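Local coordinates for sensor protein (Bacteroides thetaiotaomicron, PDB 2X7X) that binds beta-D-fructose through its periplasmic sensor domain, part of a hybrid two-component protein that probably passes the signal on as a histidine kinase, at residues Tyr57-Gly62 and Val80-Gln85; Val63-Ile68 and Met257-Lys262; Ile177-Met182 and Pro187-Val192; Pro201-Ala206 and Met216-Ile221. One frame throughout, in Å; residues are numbered along the deposited sequence.

Four contacts hold helices to one another or to strands in the two lobes of this periplasmic binding protein domain. Contact 1 comes first, pairing helices 48-60 and 73-85 across intervening strand 65-68. That strand already opens contact 2, so the two cross; contact 2 closes only near residue 260, when the chain has built most of the second lobe and come back to the first. Within this long excursion lie contacts 3 and 4, short closures in series: 177-182 with 187-192, then 201-206 with 216-221. They touch each other through neighbouring strands 191-194 and 217-220 of the second lobe's sheet, and their centres lie about 39 to 45 Å from those of contacts 1 and 2.

Contact 1: residues Tyr57-Gly62 and Val80-Gln85; sequences YFMDEG and VEEAYQ
Met59 reaches from the last turn of helix 48-60 across to Glu82 and Ala83 on helix 73-85, and the side chains of Met59 and Glu82 meet at about a right angle. The thioether does the touching. Its sulfur SD lies over the backbone of the second helix, 4.0 Å from Ala83 CA, and also meets the methyl CB of Ala83 at 4.1 Å. The small alanine suits this place because it lets the two helices come near, with 6.9 Å between Met59 CA and Ala83 CA. The methionine bends at its CG-SD bond, which brings CE to 4.0 Å from Glu82 OE2. In the Rossmann-like first lobe both helices pack on the same face of the parallel sheet, where Phe58 rests on Leu66 and Val80 on Ile68 of strand 65-68. Glu82 is extended beyond CG, which carries its carboxylate past the apolar seam toward His56, to which OE2 makes a weak hydrogen bond. Just after Met59 the first helix ends in a Schellman motif at Gly62, whose positive phi (51°) is easily borne by a residue without CB and turns the chain toward strand 65-68.

Contact 2: residues Val63-Ile68 and Met257-Lys262; sequences VDLLII and MDILEK
Leu65 points from segment 63-68 at the C-terminal turn of helix 249-260, where it meets Leu260 and Ile259. Its CB already touches the helix, lying 4.0 Å from Leu260 CD2. The next bond sets CG anti to the backbone N (chi1 -166°), and this carries the branched end onward to the helix. There CD1 touches two residues: it is 3.9 Å from Leu260 CG and 4.1 Å from Ile259 CG2. The leucine side chains pass at a slant, whereas Leu65 and Ile259 cross at about a right angle. A branched apolar side chain is apt here because Leu65 is buried among Ile9, Ile91, Ile259 and Leu260. The backbone of Leu65 is hydrogen-bonded to Gly10 of strand 8-13. Strand 65-68 belongs to the parallel sheet of the first lobe, and helix 249-260 covers the face turned away from helices 48-60 and 73-85; the sheet is thus sandwiched between helix layers in the manner of a periplasmic binding protein. The helix enters this lobe only after strand 241-244 of the second lobe, so the contact fastens a late part of the chain onto an early strand. Leu260 extends the patch to the neighbouring Asp64, its CD2 packing 3.9 Å from Asp64 CB and lying against the Asp64 carbonyl. The carboxylate of Asp64 leads away from the helix, and OD2 accepts a hydrogen bond from Arg8 N.

Contact 3: residues Ile177-Met182 and Pro187-Val192; sequences IEMDSM and PKIDAV
Apolar packing joins Met179 of helix 172-185 to Val192 and Ile189. The methionine's CG turns in beside its carbonyl carbon (chi1 -170°) and the chain then bends at chi2, which brings its flexible end round to the strand: CE lies 3.8 Å from Val192 CG2, and SD lies 4.2 Å from the same CG2 of Val192. The same terminal methyl reaches Ile189, with CE 4.3 Å from Ile189 CD1. Met182, one turn on, adds its CB at 4.5 Å from Ile189 CD1, but the rest of that side chain leads away to Val132 and Leu134. Contact with the backbone comes next, as Ile189 CD1 also lies 3.8 Å from Met182 O. The helix and strand 191-194 follow each other in the beta-alpha-beta crossover that starts from strand 159-167, and these buried residues seat the helix on the sheet of the second lobe. A flexible methionine can lay its methyl against both isoleucine and valine, whose beta-branching suits extended chain. A polar interaction lies within 187-192: Lys188 NZ makes a salt bridge of 3.1 Å to Asp190 OD2, meeting it on the syn side, 26° out of the carboxylate plane; this oxygen also accepts from Asn130 N.

Contact 4: residues Pro201-Ala206 and Met216-Ile221; sequences PGAYQA and MIFVGI. With K (potassium ion), chain F.
Met216 O binds a potassium ion at 2.8 Å, just ahead of Phe218, the residue that packs against Tyr204 and Ala203. Glu213 O is a second carbonyl ligand, and a water lies at a longer 3.4 Å from the metal. The ion also lies beyond the CD2-CE2 bond of the Phe218 ring, 4.1 Å from CD2. Across the contact, Tyr204 and Phe218 form a T-shaped pair: the tyrosine edge is turned to the face of the phenylalanine, with ring planes at 66° and centroids 5.1 Å apart. Tyr204 CD1 stands over that face toward its rim, 3.6 Å from Phe218 CE2. Phe218 projects from strand 217-220 toward helix 199-209, and together with strand 191-194 these elements make a beta-alpha-beta unit of the second lobe, the helix lying against the parallel strands. With chi1 at 176° the tyrosine ring swings away from its own backbone N, while its CB lies over the same phenylalanine ring in a CH-pi contact, 4.2 Å from the centroid and 19° off the ring normal. A broad flat phenylalanine suits this place, since one ring can take both the start of the tyrosine side chain and the edge that its flat ring presents. Ala203 adds only a methyl, its CB 4.3 Å from Phe218 CE1. On the strand's backbone, Phe218 N donates to Asp240 OD2.

Contact 1: residues Tyr57-Gly62 and Val80-Gln85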
loop_
_atom_site.group_PDB
_atom_site.type_symbol
_atom_site.label_atom_id
_atom_site.label_comp_id
_atom_site.label_asym_id
_atom_site.label_seq_id
_atom_site.Cartn_x
_atom_site.Cartn_y
_atom_site.Cartn_z
ATOM N N TYR A 57 27.686 25.153 -11.230
ATOM C CA TYR A 57 27.281 24.746 -12.580
ATOM C C TYR A 57 25.860 25.200 -12.930
ATOM O O TYR A 57 25.618 25.758 -14.005
ATOM C CB TYR A 57 27.400 23.224 -12.724
ATOM C CG TYR A 57 26.938 22.667 -14.057
ATOM C CD1 TYR A 57 27.860 22.209 -15.003
ATOM C CD2 TYR A 57 25.576 22.581 -14.366
ATOM C CE1 TYR A 57 27.437 21.691 -16.233
ATOM C CE2 TYR A 57 25.143 22.073 -15.588
ATOM C CZ TYR A 57 26.074 21.631 -16.515
ATOM O OH TYR A 57 25.627 21.125 -17.719
ATOM N N PHE A 58 24.924 24.945 -12.023
ATOM C CA PHE A 58 23.534 25.322 -12.237
ATOM C C PHE A 58 23.348 26.843 -12.238
ATOM O O PHE A 58 22.437 27.368 -12.886
ATOM C CB PHE A 58 22.628 24.650 -11.199
ATOM C CG PHE A 58 22.377 23.173 -11.459
ATOM C CD1 PHE A 58 21.912 22.731 -12.700
ATOM C CD2 PHE A 58 22.572 22.230 -10.449
ATOM C CE1 PHE A 58 21.672 21.369 -12.934
ATOM C CE2 PHE A 58 22.334 20.875 -10.669
ATOM C CZ PHE A 58 21.880 20.442 -11.911
ATOM N N MET A 59 24.221 27.542 -11.517
ATOM C CA MET A 59 24.228 29.004 -11.499
ATOM C C MET A 59 24.784 29.602 -12.798
ATOM O O MET A 59 24.258 30.595 -13.298
ATOM C CB MET A 59 25.025 29.515 -10.304
ATOM C CG MET A 59 24.213 29.676 -9.032
ATOM S SD MET A 59 25.224 29.908 -7.552
ATOM C CE MET A 59 26.736 30.629 -8.219
ATOM N N ASP A 60 25.846 28.997 -13.331
ATOM C CA ASP A 60 26.408 29.394 -14.625
ATOM C C ASP A 60 25.369 29.223 -15.730
ATOM O O ASP A 60 25.118 30.150 -16.494
ATOM C CB ASP A 60 27.672 28.587 -14.957
ATOM C CG ASP A 60 28.851 28.917 -14.038
ATOM O OD1 ASP A 60 28.773 29.893 -13.257
ATOM O OD2 ASP A 60 29.870 28.186 -14.102
ATOM N N GLU A 61 24.749 28.050 -15.796
ATOM C CA GLU A 61 23.715 27.789 -16.791
ATOM C C GLU A 61 22.465 28.633 -16.583
ATOM O O GLU A 61 21.525 28.551 -17.370
ATOM C CB GLU A 61 23.325 26.320 -16.782
ATOM C CG GLU A 61 24.227 25.438 -17.609
ATOM C CD GLU A 61 23.531 24.158 -18.044
ATOM O OE1 GLU A 61 22.490 23.802 -17.437
ATOM O OE2 GLU A 61 24.025 23.514 -19.000
ATOM N N GLY A 62 22.459 29.432 -15.519
ATOM C CA GLY A 62 21.329 30.301 -15.200
ATOM C C GLY A 62 19.992 29.578 -15.188
ATOM O O GLY A 62 19.051 30.007 -15.859
ATOM N N VAL A 80 24.478 27.779 -0.715
ATOM C CA VAL A 80 23.061 28.003 -1.012
ATOM C C VAL A 80 22.711 29.498 -0.911
ATOM O O VAL A 80 21.894 30.006 -1.694
ATOM C CB VAL A 80 22.122 27.100 -0.150
ATOM C CG1 VAL A 80 20.673 27.526 -0.265
ATOM C CG2 VAL A 80 22.248 25.662 -0.579
ATOM N N GLU A 81 23.335 30.197 0.041
ATOM C CA GLU A 81 23.134 31.640 0.199
ATOM C C GLU A 81 23.499 32.423 -1.068
ATOM O O GLU A 81 22.749 33.316 -1.479
ATOM C CB GLU A 81 23.880 32.171 1.419
ATOM C CG GLU A 81 23.104 31.982 2.719
ATOM C CD GLU A 81 23.923 32.275 3.970
ATOM O OE1 GLU A 81 23.323 32.329 5.063
ATOM O OE2 GLU A 81 25.162 32.445 3.867
ATOM N N GLU A 82 24.623 32.065 -1.694
ATOM C CA GLU A 82 24.993 32.607 -3.007
ATOM C C GLU A 82 23.852 32.498 -4.007
ATOM O O GLU A 82 23.380 33.515 -4.527
ATOM C CB GLU A 82 26.213 31.901 -3.578
ATOM C CG GLU A 82 27.484 32.129 -2.808
ATOM C CD GLU A 82 28.645 31.390 -3.428
ATOM O OE1 GLU A 82 29.644 31.125 -2.713
ATOM O OE2 GLU A 82 28.550 31.072 -4.642
ATOM N N ALA A 83 23.399 31.275 -4.269
ATOM C CA ALA A 83 22.282 31.074 -5.185
ATOM C C ALA A 83 21.077 31.938 -4.806
ATOM O O ALA A 83 20.369 32.438 -5.679
ATOM C CB ALA A 83 21.899 29.622 -5.239
ATOM N N TYR A 84 20.858 32.130 -3.509
ATOM C CA TYR A 84 19.740 32.951 -3.055
ATOM C C TYR A 84 19.952 34.460 -3.304
ATOM O O TYR A 84 19.049 35.118 -3.829
ATOM C CB TYR A 84 19.387 32.657 -1.590
ATOM C CG TYR A 84 18.023 33.164 -1.151
ATOM C CD1 TYR A 84 16.849 32.610 -1.662
ATOM C CD2 TYR A 84 17.911 34.193 -0.210
ATOM C CE1 TYR A 84 15.594 33.072 -1.253
ATOM C CE2 TYR A 84 16.667 34.661 0.210
ATOM C CZ TYR A 84 15.514 34.095 -0.313
ATOM O OH TYR A 84 14.284 34.558 0.108
ATOM N N GLN A 85 21.123 35.000 -2.948
ATOM C CA GLN A 85 21.409 36.434 -3.177
ATOM C C GLN A 85 21.528 36.780 -4.667
ATOM O O GLN A 85 21.181 37.882 -5.086
ATOM C CB GLN A 85 22.628 36.937 -2.369
ATOM C CG GLN A 85 24.019 36.445 -2.837
ATOM C CD GLN A 85 25.198 36.970 -1.966
ATOM O OE1 GLN A 85 25.042 37.887 -1.150
ATOM N NE2 GLN A 85 26.385 36.381 -2.159
#

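Contact 2: residues Val63-Ile68 and Met257-Lys262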
loop_
_atom_site.group_PDB
_atom_site.type_symbol
_atom_site.label_atom_id
_atom_site.label_comp_id
_atom_site.label_asym_id
_atom_site.label_seq_id
_atom_site.Cartn_x
_atom_site.Cartn_y
_atom_site.Cartn_z
ATOM N N VAL A 63 19.904 28.478 -14.435
ATOM C CA VAL A 63 18.649 27.726 -14.322
ATOM C C VAL A 63 17.573 28.584 -13.665
ATOM O O VAL A 63 17.871 29.485 -12.875
ATOM C CB VAL A 63 18.809 26.377 -13.544
ATOM C CG1 VAL A 63 19.645 25.376 -14.337
ATOM C CG2 VAL A 63 19.405 26.606 -12.148
ATOM N N ASP A 64 16.321 28.296 -13.995
ATOM C CA ASP A 64 15.198 29.082 -13.496
ATOM C C ASP A 64 14.874 28.798 -12.024
ATOM O O ASP A 64 14.283 29.641 -11.339
ATOM C CB ASP A 64 13.968 28.867 -14.389
ATOM C CG ASP A 64 14.224 29.267 -15.846
ATOM O OD1 ASP A 64 14.492 30.463 -16.102
ATOM O OD2 ASP A 64 14.165 28.383 -16.731
ATOM N N LEU A 65 15.265 27.613 -11.549
ATOM C CA LEU A 65 15.007 27.182 -10.174
ATOM C C LEU A 65 15.965 26.077 -9.760
ATOM O O LEU A 65 16.371 25.242 -10.576
ATOM C CB LEU A 65 13.551 26.720 -9.999
ATOM C CG LEU A 65 13.004 26.534 -8.572
ATOM C CD1 LEU A 65 11.526 26.907 -8.490
ATOM C CD2 LEU A 65 13.224 25.127 -8.037
ATOM N N LEU A 66 16.313 26.077 -8.479
ATOM C CA LEU A 66 17.259 25.112 -7.934
ATOM C C LEU A 66 16.650 24.267 -6.817
ATOM O O LEU A 66 16.135 24.796 -5.832
ATOM C CB LEU A 66 18.519 25.827 -7.444
ATOM C CG LEU A 66 19.677 24.917 -7.035
ATOM C CD1 LEU A 66 21.002 25.471 -7.525
ATOM C CD2 LEU A 66 19.695 24.701 -5.527
ATOM N N ILE A 67 16.713 22.951 -6.995
ATOM C CA ILE A 67 16.330 21.992 -5.961
ATOM C C ILE A 67 17.594 21.341 -5.415
ATOM O O ILE A 67 18.341 20.694 -6.154
ATOM C CB ILE A 67 15.352 20.908 -6.495
ATOM C CG1 ILE A 67 14.013 21.522 -6.894
ATOM C CG2 ILE A 67 15.084 19.846 -5.437
ATOM C CD1 ILE A 67 13.231 20.657 -7.856
ATOM N N ILE A 68 17.833 21.520 -4.121
ATOM C CA ILE A 68 19.019 20.942 -3.484
ATOM C C ILE A 68 18.717 20.186 -2.190
ATOM O O ILE A 68 17.864 20.586 -1.389
ATOM C CB ILE A 68 20.138 22.014 -3.225
ATOM C CG1 ILE A 68 21.398 21.355 -2.659
ATOM C CG2 ILE A 68 19.652 23.096 -2.285
ATOM C CD1 ILE A 68 22.554 22.281 -2.443
ATOM N N MET A 257 6.898 24.351 -9.664
ATOM C CA MET A 257 5.952 24.958 -10.601
ATOM C C MET A 257 5.108 26.093 -10.016
ATOM O O MET A 257 4.935 27.127 -10.660
ATOM C CB MET A 257 5.053 23.893 -11.226
ATOM C CG MET A 257 5.785 23.009 -12.222
ATOM S SD MET A 257 7.152 23.890 -12.987
ATOM C CE MET A 257 7.082 23.289 -14.670
ATOM N N ASP A 258 4.591 25.903 -8.806
ATOM C CA ASP A 258 3.864 26.967 -8.113
ATOM C C ASP A 258 4.699 28.240 -7.983
ATOM O O ASP A 258 4.186 29.343 -8.186
ATOM C CB ASP A 258 3.379 26.498 -6.736
ATOM C CG ASP A 258 2.336 25.394 -6.829
ATOM O OD1 ASP A 258 1.885 25.079 -7.952
ATOM O OD2 ASP A 258 1.972 24.829 -5.777
ATOM N N ILE A 259 5.981 28.082 -7.666
ATOM C CA ILE A 259 6.881 29.216 -7.471
ATOM C C ILE A 259 7.188 29.901 -8.793
ATOM O O ILE A 259 7.054 31.125 -8.909
ATOM C CB ILE A 259 8.182 28.787 -6.759
ATOM C CG1 ILE A 259 7.889 28.468 -5.288
ATOM C CG2 ILE A 259 9.266 29.864 -6.889
ATOM C CD1 ILE A 259 8.982 27.704 -4.594
ATOM N N LEU A 260 7.589 29.111 -9.785
ATOM C CA LEU A 260 7.889 29.635 -11.114
ATOM C C LEU A 260 6.678 30.318 -11.765
ATOM O O LEU A 260 6.797 31.426 -12.276
ATOM C CB LEU A 260 8.427 28.535 -12.029
ATOM C CG LEU A 260 9.840 28.014 -11.772
ATOM C CD1 LEU A 260 10.121 26.842 -12.700
ATOM C CD2 LEU A 260 10.905 29.102 -11.919
ATOM N N GLU A 261 5.520 29.662 -11.722
ATOM C CA GLU A 261 4.295 30.189 -12.321
ATOM C C GLU A 261 3.591 31.184 -11.391
ATOM O O GLU A 261 2.390 31.440 -11.517
ATOM C CB GLU A 261 3.348 29.040 -12.677
ATOM C CG GLU A 261 3.903 28.052 -13.698
ATOM C CD GLU A 261 2.947 26.898 -13.987
ATOM O OE1 GLU A 261 1.903 26.793 -13.296
ATOM O OE2 GLU A 261 3.244 26.093 -14.906
ATOM N N LYS A 262 4.355 31.722 -10.446
ATOM C CA LYS A 262 3.874 32.693 -9.460
ATOM C C LYS A 262 2.485 32.396 -8.863
ATOM O O LYS A 262 1.732 33.318 -8.535
ATOM C CB LYS A 262 3.979 34.112 -10.025
ATOM C CG LYS A 262 5.307 34.341 -10.747
ATOM C CD LYS A 262 5.594 35.806 -11.042
ATOM C CE LYS A 262 6.732 35.914 -12.048
ATOM N NZ LYS A 262 7.646 37.044 -11.730
#

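Contact 3: residues Ile177-Met182 and Pro187-Val192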
loop_
_atom_site.group_PDB
_atom_site.type_symbol
_atom_site.label_atom_id
_atom_site.label_comp_id
_atom_site.label_asym_id
_atom_site.label_seq_id
_atom_site.Cartn_x
_atom_site.Cartn_y
_atom_site.Cartn_z
ATOM N N ILE A 177 31.661 -2.658 9.810
ATOM C CA ILE A 177 32.860 -2.509 10.619
ATOM C C ILE A 177 32.489 -2.010 12.000
ATOM O O ILE A 177 32.858 -2.610 12.996
ATOM C CB ILE A 177 33.875 -1.556 9.964
ATOM C CG1 ILE A 177 34.273 -2.083 8.580
ATOM C CG2 ILE A 177 35.099 -1.331 10.870
ATOM C CD1 ILE A 177 34.847 -3.477 8.609
ATOM N N GLU A 178 31.739 -0.919 12.062
ATOM C CA GLU A 178 31.397 -0.333 13.364
ATOM C C GLU A 178 30.621 -1.311 14.253
ATOM O O GLU A 178 30.919 -1.429 15.447
ATOM C CB GLU A 178 30.664 0.990 13.185
ATOM C CG GLU A 178 31.556 2.080 12.659
ATOM C CD GLU A 178 30.791 3.151 11.923
ATOM O OE1 GLU A 178 29.542 3.066 11.873
ATOM O OE2 GLU A 178 31.432 4.084 11.382
ATOM N N MET A 179 29.660 -2.037 13.669
ATOM C CA MET A 179 28.907 -3.046 14.422
ATOM C C MET A 179 29.820 -4.167 14.948
ATOM O O MET A 179 29.591 -4.685 16.050
ATOM C CB MET A 179 27.759 -3.618 13.590
ATOM C CG MET A 179 26.786 -4.480 14.366
ATOM S SD MET A 179 25.888 -3.598 15.680
ATOM C CE MET A 179 25.370 -4.976 16.703
ATOM N N ASP A 180 30.837 -4.536 14.161
ATOM C CA ASP A 180 31.837 -5.514 14.573
ATOM C C ASP A 180 32.486 -5.050 15.840
ATOM O O ASP A 180 32.590 -5.801 16.801
ATOM C CB ASP A 180 32.931 -5.643 13.532
ATOM C CG ASP A 180 32.699 -6.769 12.572
ATOM O OD1 ASP A 180 31.632 -7.410 12.607
ATOM O OD2 ASP A 180 33.601 -7.016 11.760
ATOM N N SER A 181 32.925 -3.799 15.840
ATOM C CA SER A 181 33.577 -3.232 17.004
ATOM C C SER A 181 32.642 -3.245 18.221
ATOM O O SER A 181 33.077 -3.546 19.328
ATOM C CB SER A 181 34.088 -1.820 16.694
ATOM O OG SER A 181 34.652 -1.221 17.847
ATOM N N MET A 182 31.362 -2.944 18.010
ATOM C CA MET A 182 30.394 -2.914 19.107
ATOM C C MET A 182 30.121 -4.301 19.712
ATOM O O MET A 182 30.084 -4.451 20.943
ATOM C CB MET A 182 29.097 -2.230 18.678
ATOM C CG MET A 182 29.239 -0.745 18.449
ATOM S SD MET A 182 27.852 -0.045 17.536
ATOM C CE MET A 182 28.243 1.695 17.614
ATOM N N PRO A 187 28.956 -7.415 25.303
ATOM C CA PRO A 187 28.296 -8.744 25.335
ATOM C C PRO A 187 26.763 -8.705 25.370
ATOM O O PRO A 187 26.115 -9.670 24.970
ATOM C CB PRO A 187 28.834 -9.380 26.625
ATOM C CG PRO A 187 29.281 -8.229 27.470
ATOM C CD PRO A 187 29.802 -7.198 26.493
ATOM N N LYS A 188 26.192 -7.609 25.857
ATOM C CA LYS A 188 24.747 -7.499 25.932
ATOM C C LYS A 188 24.255 -6.317 25.089
ATOM O O LYS A 188 24.386 -5.149 25.492
ATOM C CB LYS A 188 24.273 -7.387 27.388
ATOM C CG LYS A 188 22.850 -7.905 27.599
ATOM C CD LYS A 188 22.084 -7.130 28.698
ATOM C CE LYS A 188 20.619 -7.637 28.827
ATOM N NZ LYS A 188 19.635 -6.522 29.072
ATOM N N ILE A 189 23.720 -6.635 23.910
ATOM C CA ILE A 189 23.068 -5.663 23.050
ATOM C C ILE A 189 21.641 -6.130 22.706
ATOM O O ILE A 189 21.438 -7.206 22.152
ATOM C CB ILE A 189 23.893 -5.382 21.751
ATOM C CG1 ILE A 189 25.304 -4.863 22.090
ATOM C CG2 ILE A 189 23.158 -4.380 20.854
ATOM C CD1 ILE A 189 26.286 -4.899 20.905
ATOM N N ASP A 190 20.652 -5.308 23.027
ATOM C CA ASP A 190 19.256 -5.695 22.824
ATOM C C ASP A 190 18.605 -5.043 21.592
ATOM O O ASP A 190 17.548 -5.482 21.135
ATOM C CB ASP A 190 18.445 -5.438 24.109
ATOM C CG ASP A 190 19.132 -6.002 25.346
ATOM O OD1 ASP A 190 19.343 -7.228 25.417
ATOM O OD2 ASP A 190 19.491 -5.214 26.239
ATOM N N ALA A 191 19.250 -4.013 21.046
ATOM C CA ALA A 191 18.686 -3.288 19.910
ATOM C C ALA A 191 19.703 -2.501 19.126
ATOM O O ALA A 191 20.608 -1.878 19.687
ATOM C CB ALA A 191 17.561 -2.357 20.362
ATOM N N VAL A 192 19.516 -2.507 17.812
ATOM C CA VAL A 192 20.298 -1.677 16.905
ATOM C C VAL A 192 19.366 -0.641 16.305
ATOM O O VAL A 192 18.326 -0.985 15.743
ATOM C CB VAL A 192 20.969 -2.547 15.785
ATOM C CG1 VAL A 192 21.832 -1.704 14.855
ATOM C CG2 VAL A 192 21.795 -3.643 16.431
#

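Contact 4: residues Pro201-Ala206 and Met216-Ile221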
loop_
_atom_site.group_PDB
_atom_site.type_symbol
_atom_site.label_atom_id
_atom_site.label_comp_id
_atom_site.label_asym_id
_atom_site.label_seq_id
_atom_site.Cartn_x
_atom_site.Cartn_y
_atom_site.Cartn_z
ATOM N N PRO A 201 21.013 -3.553 7.209
ATOM C CA PRO A 201 21.486 -4.912 6.856
ATOM C C PRO A 201 22.980 -5.154 7.143
ATOM O O PRO A 201 23.406 -6.306 7.308
ATOM C CB PRO A 201 21.202 -5.030 5.353
ATOM C CG PRO A 201 20.906 -3.628 4.880
ATOM C CD PRO A 201 20.466 -2.823 6.053
ATOM N N GLY A 202 23.757 -4.080 7.218
ATOM C CA GLY A 202 25.175 -4.191 7.469
ATOM C C GLY A 202 25.421 -4.592 8.901
ATOM O O GLY A 202 26.254 -5.455 9.184
ATOM N N ALA A 203 24.690 -3.953 9.808
ATOM C CA ALA A 203 24.798 -4.254 11.217
ATOM C C ALA A 203 24.301 -5.676 11.469
ATOM O O ALA A 203 24.870 -6.406 12.289
ATOM C CB ALA A 203 23.980 -3.267 12.023
ATOM N N TYR A 204 23.243 -6.049 10.752
ATOM C CA TYR A 204 22.612 -7.339 10.913
ATOM C C TYR A 204 23.573 -8.434 10.490
ATOM O O TYR A 204 23.721 -9.451 11.186
ATOM C CB TYR A 204 21.332 -7.420 10.091
ATOM C CG TYR A 204 20.676 -8.781 10.146
ATOM C CD1 TYR A 204 19.696 -9.072 11.111
ATOM C CD2 TYR A 204 21.022 -9.785 9.228
ATOM C CE1 TYR A 204 19.078 -10.320 11.162
ATOM C CE2 TYR A 204 20.420 -11.035 9.276
ATOM C CZ TYR A 204 19.453 -11.299 10.245
ATOM O OH TYR A 204 18.863 -12.554 10.297
ATOM N N GLN A 205 24.237 -8.214 9.357
ATOM C CA GLN A 205 25.202 -9.173 8.866
ATOM C C GLN A 205 26.411 -9.284 9.808
ATOM O O GLN A 205 26.996 -10.367 9.964
ATOM C CB GLN A 205 25.608 -8.851 7.438
ATOM C CG GLN A 205 26.664 -9.769 6.915
ATOM C CD GLN A 205 26.385 -10.231 5.518
ATOM O OE1 GLN A 205 26.513 -9.462 4.551
ATOM N NE2 GLN A 205 26.021 -11.503 5.386
ATOM N N ALA A 206 26.765 -8.193 10.472
ATOM C CA ALA A 206 27.790 -8.292 11.483
ATOM C C ALA A 206 27.323 -9.213 12.620
ATOM O O ALA A 206 28.110 -10.007 13.139
ATOM C CB ALA A 206 28.167 -6.926 11.998
ATOM N N MET A 216 18.889 -9.496 19.547
ATOM C CA MET A 216 18.609 -8.072 19.402
ATOM C C MET A 216 17.636 -7.807 18.265
ATOM O O MET A 216 17.524 -8.605 17.331
ATOM C CB MET A 216 19.913 -7.293 19.175
ATOM C CG MET A 216 20.682 -7.687 17.919
ATOM S SD MET A 216 22.350 -7.009 17.852
ATOM C CE MET A 216 23.242 -8.159 18.917
ATOM N N ILE A 217 16.919 -6.692 18.361
ATOM C CA ILE A 217 16.041 -6.255 17.284
ATOM C C ILE A 217 16.762 -5.222 16.425
ATOM O O ILE A 217 17.707 -4.565 16.896
ATOM C CB ILE A 217 14.741 -5.626 17.827
ATOM C CG1 ILE A 217 15.058 -4.397 18.693
ATOM C CG2 ILE A 217 13.860 -6.696 18.538
ATOM C CD1 ILE A 217 13.910 -3.444 18.805
ATOM N N PHE A 218 16.317 -5.081 15.175
ATOM C CA PHE A 218 16.915 -4.132 14.233
ATOM C C PHE A 218 15.884 -3.136 13.727
ATOM O O PHE A 218 14.825 -3.526 13.216
ATOM C CB PHE A 218 17.590 -4.858 13.056
ATOM C CG PHE A 218 18.769 -5.697 13.465
ATOM C CD1 PHE A 218 20.075 -5.195 13.355
ATOM C CD2 PHE A 218 18.586 -6.981 14.003
ATOM C CE1 PHE A 218 21.179 -5.974 13.770
ATOM C CE2 PHE A 218 19.680 -7.756 14.411
ATOM C CZ PHE A 218 20.966 -7.258 14.298
ATOM N N VAL A 219 16.196 -1.846 13.880
ATOM C CA VAL A 219 15.310 -0.783 13.393
ATOM C C VAL A 219 16.032 0.153 12.435
ATOM O O VAL A 219 17.151 0.587 12.706
ATOM C CB VAL A 219 14.642 0.005 14.547
ATOM C CG1 VAL A 219 13.614 0.953 13.994
ATOM C CG2 VAL A 219 13.983 -0.956 15.546
ATOM N N GLY A 220 15.398 0.437 11.302
ATOM C CA GLY A 220 15.986 1.306 10.287
ATOM C C GLY A 220 15.018 2.391 9.862
ATOM O O GLY A 220 13.926 2.503 10.419
ATOM N N ILE A 221 15.420 3.205 8.892
ATOM C CA ILE A 221 14.566 4.272 8.376
ATOM C C ILE A 221 14.642 4.249 6.857
ATOM O O ILE A 221 15.696 3.954 6.301
ATOM C CB ILE A 221 14.992 5.658 8.907
ATOM C CG1 ILE A 221 14.936 5.694 10.436
ATOM C CG2 ILE A 221 14.082 6.750 8.357
ATOM C CD1 ILE A 221 15.654 6.867 11.082
HETATM K K K F . 16.609 -10.334 15.294
HETATM O O HOH W 1 14.185 -11.271 13.127
#